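Local structure of SCARECROW-LIKE protein 7 (Oryza sativa Japonica Group, 5HYZ) at residues G322-L328 and V371-R375; V205-L211 and V225-A229. The protein is a probable transcription factor of the GRAS family that binds DNA in vitro and takes part in plant development and abiotic stress resistance. One frame throughout, in Å; residues are numbered along the deposited sequence.

Contact 1 of 2, residues G322-L328 and V371-R375; sequences GFEPVPL and VSAWR
Glu324 and Arg375 join through their backbones in the tightly packed part of this contact. Glu324 N gives its hydrogen to Arg375 O at 2.8 Å, and Arg375 N returns a bond to Glu324 O at 3.0 Å. The helix 311-320 ends at Gly322 in a Schellman motif, and Phe323 then turns its CB onto Trp374 CB, 3.9 Å away. Having CG beside its own backbone N (chi1 -69°), the Phe323 ring presents its edge to the backbone of Arg375. The six-membered side of the Trp374 indole meets the Glu324-Pro325 peptide obliquely, with CZ3 3.8 Å from Pro325 CG; its NE1 reaches back to Ser372 OG at 2.8 Å, a bond within the strand that holds the pyrrole side of the indole, its partner tilted somewhat from the ring plane.

The rest of the contact is looser. Toward Leu328, Val326 N still bonds to Ala373 O at 2.9 Å, and beyond it a water accepts from Ala373 N and also lies close to Val326 O. On the solvent side, Val326 CG2 sits over one face of the Arg375 guanidinium, 3.7 Å above its plane and offset toward its rim. The Glu324 carboxylate runs past the arginine's aliphatic part without a salt bridge, the nearest charged atoms, OE2 and Arg375 NH1, being 5.3 Å apart. Arg375 NH2 bonds instead to Ala235 O.

Strand 366-374 is shared: Trp374 pairs with Val237 and Val371 with Leu359, while 325-326 joins alongside its final residues. The arrangement is a short, weakly bonded antiparallel strand at the edge of the C-terminal strand of a Rossmann-type sheet, within the predicted SAW region of the GRAS domain.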
loop_
_atom_site.group_PDB
_atom_site.type_symbol
_atom_site.label_atom_id
_atom_site.label_comp_id
_atom_site.label_asym_id
_atom_site.label_seq_id
_atom_site.Cartn_x
_atom_site.Cartn_y
_atom_site.Cartn_z
ATOM N N GLY A 322 -18.255 17.886 25.612
ATOM C CA GLY A 322 -17.303 17.926 26.695
ATOM C C GLY A 322 -15.900 17.501 26.291
ATOM O O GLY A 322 -15.057 17.375 27.158
ATOM N N PHE A 323 -15.653 17.261 25.000
ATOM C CA PHE A 323 -14.285 16.909 24.547
ATOM C C PHE A 323 -13.451 18.126 24.216
ATOM O O PHE A 323 -14.007 19.161 23.877
ATOM C CB PHE A 323 -14.374 16.029 23.292
ATOM C CG PHE A 323 -14.937 14.651 23.578
ATOM C CD1 PHE A 323 -14.146 13.670 24.192
ATOM C CD2 PHE A 323 -16.264 14.376 23.249
ATOM C CE1 PHE A 323 -14.646 12.368 24.447
ATOM C CE2 PHE A 323 -16.811 13.081 23.511
ATOM C CZ PHE A 323 -15.985 12.085 24.134
ATOM N N GLU A 324 -12.132 17.981 24.210
ATOM C CA GLU A 324 -11.236 19.057 23.802
ATOM C C GLU A 324 -10.283 18.503 22.739
ATOM O O GLU A 324 -9.954 17.316 22.766
ATOM C CB GLU A 324 -10.445 19.593 25.010
ATOM C CG GLU A 324 -9.354 18.666 25.446
ATOM C CD GLU A 324 -8.638 19.085 26.721
ATOM O OE1 GLU A 324 -9.100 20.030 27.383
ATOM O OE2 GLU A 324 -7.613 18.444 27.052
ATOM N N PRO A 325 -9.832 19.353 21.836
ATOM C CA PRO A 325 -8.898 18.929 20.781
ATOM C C PRO A 325 -7.581 18.439 21.357
ATOM O O PRO A 325 -7.081 18.920 22.386
ATOM C CB PRO A 325 -8.690 20.199 19.927
ATOM C CG PRO A 325 -9.693 21.201 20.401
ATOM C CD PRO A 325 -10.119 20.805 21.801
ATOM N N VAL A 326 -7.028 17.420 20.700
ATOM C CA VAL A 326 -5.698 16.890 21.032
ATOM C C VAL A 326 -4.818 17.106 19.787
ATOM O O VAL A 326 -5.167 16.649 18.698
ATOM C CB VAL A 326 -5.782 15.399 21.401
ATOM C CG1 VAL A 326 -4.384 14.816 21.588
ATOM C CG2 VAL A 326 -6.645 15.236 22.691
ATOM N N PRO A 327 -3.643 17.749 19.941
ATOM C CA PRO A 327 -2.800 17.918 18.722
ATOM C C PRO A 327 -2.372 16.612 18.114
ATOM O O PRO A 327 -2.070 15.677 18.836
ATOM C CB PRO A 327 -1.551 18.656 19.235
ATOM C CG PRO A 327 -1.967 19.278 20.504
ATOM C CD PRO A 327 -3.032 18.363 21.135
ATOM N N LEU A 328 -2.366 16.511 16.786
ATOM C CA LEU A 328 -1.865 15.277 16.217
ATOM C C LEU A 328 -0.310 15.285 16.295
ATOM O O LEU A 328 0.322 16.329 16.483
ATOM C CB LEU A 328 -2.353 15.094 14.791
ATOM C CG LEU A 328 -3.870 14.917 14.673
ATOM C CD1 LEU A 328 -4.378 14.913 13.192
ATOM C CD2 LEU A 328 -4.370 13.656 15.401
ATOM N N VAL A 371 -9.159 13.958 9.759
ATOM C CA VAL A 371 -8.956 13.143 10.948
ATOM C C VAL A 371 -8.615 14.079 12.088
ATOM O O VAL A 371 -7.917 15.092 11.898
ATOM C CB VAL A 371 -7.812 12.122 10.742
ATOM C CG1 VAL A 371 -7.497 11.375 12.079
ATOM C CG2 VAL A 371 -8.311 11.031 9.730
ATOM N N SER A 372 -9.112 13.782 13.287
ATOM C CA SER A 372 -8.799 14.583 14.475
ATOM C C SER A 372 -8.848 13.699 15.715
ATOM O O SER A 372 -9.418 12.597 15.682
ATOM C CB SER A 372 -9.790 15.758 14.641
ATOM O OG SER A 372 -11.122 15.281 14.537
ATOM N N ALA A 373 -8.232 14.170 16.775
ATOM C CA ALA A 373 -8.198 13.440 18.054
ATOM C C ALA A 373 -8.765 14.352 19.163
ATOM O O ALA A 373 -8.581 15.578 19.090
ATOM C CB ALA A 373 -6.747 13.036 18.404
ATOM N N TRP A 374 -9.411 13.756 20.170
ATOM C CA TRP A 374 -10.185 14.497 21.198
ATOM C C TRP A 374 -10.002 13.808 22.518
ATOM O O TRP A 374 -9.764 12.600 22.537
ATOM C CB TRP A 374 -11.698 14.512 20.838
ATOM C CG TRP A 374 -11.892 15.078 19.472
ATOM C CD1 TRP A 374 -11.823 14.403 18.262
ATOM C CD2 TRP A 374 -12.139 16.443 19.165
ATOM N NE1 TRP A 374 -12.022 15.296 17.227
ATOM C CE2 TRP A 374 -12.203 16.552 17.754
ATOM C CE3 TRP A 374 -12.280 17.607 19.955
ATOM C CZ2 TRP A 374 -12.421 17.773 17.094
ATOM C CZ3 TRP A 374 -12.498 18.871 19.258
ATOM C CH2 TRP A 374 -12.569 18.913 17.854
ATOM N N ARG A 375 -10.181 14.504 23.637
ATOM C CA ARG A 375 -10.292 13.772 24.930
ATOM C C ARG A 375 -11.175 14.497 25.976
ATOM O O ARG A 375 -11.407 15.707 25.696
ATOM C CB ARG A 375 -8.915 13.527 25.545
ATOM C CG ARG A 375 -8.139 14.813 25.935
ATOM C CD ARG A 375 -6.907 14.489 26.812
ATOM N NE ARG A 375 -6.194 13.308 26.308
ATOM C CZ ARG A 375 -4.992 13.336 25.713
ATOM N NH1 ARG A 375 -4.354 14.502 25.569
ATOM N NH2 ARG A 375 -4.423 12.201 25.259
HETATM O O HOH W 1 -11.810 17.280 27.817
HETATM O O HOH W 2 -6.705 16.591 16.578
#

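Contact 2 of 2, residues V205-L211 and V225-A229; sequences VNFMLQL and VLRLA
Phe207 and Val225 approach from opposite directions, the aromatic side chain leaving the strand and the valine leaving the helix to meet it. The ring offers its rim: Val225 CG2 lies near the ring plane, 4.1 Å from CE1, and Ala229 CB lies near that plane too, 4.2 Å from CE2. Keeping CG beside the backbone N (chi1 -68°) directs this rim at the helix. Leu226 comes in obliquely, its CD2 reaching CE2 of the same ring at 4.1 Å, although the leucine leaves the helix to one side and only its end turns inward.

Leu211, beyond the end of the strand, lays CD2 over one face of the Phe207 ring, displaced toward the rim. That same methyl meets Leu226 CD2 at 3.9 Å, and the other branch, CD1, is pressed to 3.5 Å from Val225 CG1, tighter than ordinary carbon contact; the unstaggered chi1 of Leu211, -146°, is consistent with some strain here. At the other end, Val205 CG1 rests on Ala229 CB, where the backbones come closer (CA of Val205 to CA of Ala229 6.7 Å), consistent with the small size of alanine.

Strand and helix run nearly antiparallel, 150° between their directions, with axes 10.5 Å apart. Asn206, turned to the other side of the strand, bonds to Asp115 of the predicted VHIID motif and to Gln123 and Thr238. All six touching residues are buried and apolar. This is the strand-to-helix half of a beta-alpha-beta crossover, in which helix 220-231 packs on one face of the sheet and connects parallel strands 202-208 and 236-242, as in a Rossmann fold.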
loop_
_atom_site.group_PDB
_atom_site.type_symbol
_atom_site.label_atom_id
_atom_site.label_comp_id
_atom_site.label_asym_id
_atom_site.label_seq_id
_atom_site.Cartn_x
_atom_site.Cartn_y
_atom_site.Cartn_z
ATOM N N VAL A 205 -11.347 5.324 21.835
ATOM C CA VAL A 205 -12.574 5.148 21.068
ATOM C C VAL A 205 -12.349 5.656 19.676
ATOM O O VAL A 205 -11.813 6.748 19.507
ATOM C CB VAL A 205 -13.777 5.925 21.709
ATOM C CG1 VAL A 205 -15.039 5.641 20.926
ATOM C CG2 VAL A 205 -13.979 5.356 23.104
ATOM N N ASN A 206 -12.785 4.888 18.679
ATOM C CA ASN A 206 -12.494 5.194 17.286
ATOM C C ASN A 206 -13.823 5.359 16.493
ATOM O O ASN A 206 -14.694 4.477 16.510
ATOM C CB ASN A 206 -11.627 4.036 16.704
ATOM C CG ASN A 206 -11.170 4.292 15.303
ATOM O OD1 ASN A 206 -10.222 5.086 15.117
ATOM N ND2 ASN A 206 -11.680 3.497 14.318
ATOM N N PHE A 207 -14.007 6.502 15.839
ATOM C CA PHE A 207 -15.125 6.710 14.939
ATOM C C PHE A 207 -14.601 6.994 13.524
ATOM O O PHE A 207 -14.381 8.159 13.176
ATOM C CB PHE A 207 -15.923 7.925 15.353
ATOM C CG PHE A 207 -16.667 7.768 16.668
ATOM C CD1 PHE A 207 -17.867 7.060 16.709
ATOM C CD2 PHE A 207 -16.158 8.336 17.854
ATOM C CE1 PHE A 207 -18.579 6.960 17.899
ATOM C CE2 PHE A 207 -16.870 8.234 19.064
ATOM C CZ PHE A 207 -18.098 7.540 19.065
HETATM N N MSE A 208 -14.417 5.980 12.705
HETATM C CA MSE A 208 -13.858 6.262 11.361
HETATM C C MSE A 208 -14.979 6.119 10.335
HETATM O O MSE A 208 -15.555 5.013 10.109
HETATM C CB MSE A 208 -12.693 5.316 10.952
HETATM C CG MSE A 208 -11.607 5.270 11.971
HETATM SE SE MSE A 208 -10.558 6.984 11.331
HETATM C CE MSE A 208 -11.300 6.378 9.350
ATOM N N LEU A 209 -15.355 7.245 9.731
ATOM C CA LEU A 209 -16.430 7.284 8.721
ATOM C C LEU A 209 -17.697 6.597 9.248
ATOM O O LEU A 209 -18.239 5.685 8.616
ATOM C CB LEU A 209 -15.958 6.636 7.425
ATOM C CG LEU A 209 -14.713 7.302 6.811
ATOM C CD1 LEU A 209 -14.352 6.663 5.449
ATOM C CD2 LEU A 209 -14.946 8.840 6.680
ATOM N N GLN A 210 -18.141 7.006 10.424
ATOM C CA GLN A 210 -19.227 6.304 11.066
ATOM C C GLN A 210 -20.224 7.297 11.618
ATOM O O GLN A 210 -21.431 7.117 11.470
ATOM C CB GLN A 210 -18.686 5.435 12.205
ATOM C CG GLN A 210 -19.823 4.826 13.112
ATOM C CD GLN A 210 -20.638 3.883 12.339
ATOM O OE1 GLN A 210 -20.146 3.244 11.420
ATOM N NE2 GLN A 210 -21.933 3.808 12.662
ATOM N N LEU A 211 -19.727 8.344 12.286
ATOM C CA LEU A 211 -20.591 9.178 13.086
ATOM C C LEU A 211 -21.528 9.969 12.202
ATOM O O LEU A 211 -22.647 10.321 12.633
ATOM C CB LEU A 211 -19.737 10.100 13.957
ATOM C CG LEU A 211 -20.136 10.519 15.331
ATOM C CD1 LEU A 211 -20.687 9.278 16.120
ATOM C CD2 LEU A 211 -18.932 11.236 16.008
ATOM N N VAL A 225 -24.330 8.786 21.481
ATOM C CA VAL A 225 -23.124 7.955 21.386
ATOM C C VAL A 225 -21.841 8.727 21.836
ATOM O O VAL A 225 -20.935 8.110 22.376
ATOM C CB VAL A 225 -22.935 7.349 19.948
ATOM C CG1 VAL A 225 -22.315 8.288 19.001
ATOM C CG2 VAL A 225 -21.956 6.133 20.007
ATOM N N LEU A 226 -21.756 10.033 21.617
ATOM C CA LEU A 226 -20.594 10.813 22.148
ATOM C C LEU A 226 -20.598 10.825 23.666
ATOM O O LEU A 226 -19.555 10.721 24.297
ATOM C CB LEU A 226 -20.567 12.241 21.620
ATOM C CG LEU A 226 -20.260 12.319 20.134
ATOM C CD1 LEU A 226 -20.289 13.771 19.629
ATOM C CD2 LEU A 226 -18.869 11.679 19.839
ATOM N N ARG A 227 -21.780 10.910 24.288
ATOM C CA ARG A 227 -21.818 10.783 25.753
ATOM C C ARG A 227 -21.421 9.417 26.217
ATOM O O ARG A 227 -20.736 9.253 27.224
ATOM C CB ARG A 227 -23.242 11.127 26.276
ATOM C CG ARG A 227 -23.510 12.638 26.174
ATOM C CD ARG A 227 -24.982 12.866 26.597
ATOM N NE ARG A 227 -25.304 14.276 26.771
ATOM C CZ ARG A 227 -26.517 14.688 27.191
ATOM N NH1 ARG A 227 -27.490 13.782 27.435
ATOM N NH2 ARG A 227 -26.780 15.992 27.358
ATOM N N LEU A 228 -21.834 8.414 25.469
ATOM C CA LEU A 228 -21.456 7.069 25.775
ATOM C C LEU A 228 -19.935 6.915 25.684
ATOM O O LEU A 228 -19.307 6.346 26.548
ATOM C CB LEU A 228 -22.173 6.134 24.818
ATOM C CG LEU A 228 -21.897 4.670 24.877
ATOM C CD1 LEU A 228 -22.325 4.132 26.266
ATOM C CD2 LEU A 228 -22.706 3.952 23.792
ATOM N N ALA A 229 -19.349 7.439 24.612
ATOM C CA ALA A 229 -17.878 7.386 24.492
ATOM C C ALA A 229 -17.164 8.087 25.679
ATOM O O ALA A 229 -16.225 7.548 26.311
ATOM C CB ALA A 229 -17.453 8.041 23.188
#

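In the fold
Contacts 1 and 2 have centres about 12 Å apart and lie on one sheet, with strand 236-242 between them. That strand pairs in parallel with 202-208 and antiparallel with 366-374, so the crossover of contact 2 and the C-terminal strand of contact 1 share a neighbour. Val237 touches both Phe207 and Phe323, and Leu239 both Leu211 and Trp374. The contacts also meet directly: Phe323 CE2 packs 3.7 Å from Leu226 O, and Lys230, farther along the same helix, bonds to Gly322 O. These bridging pairs and the shared strand join the predicted PFYRE region, which holds contact 2, to the SAW region, which holds contact 1.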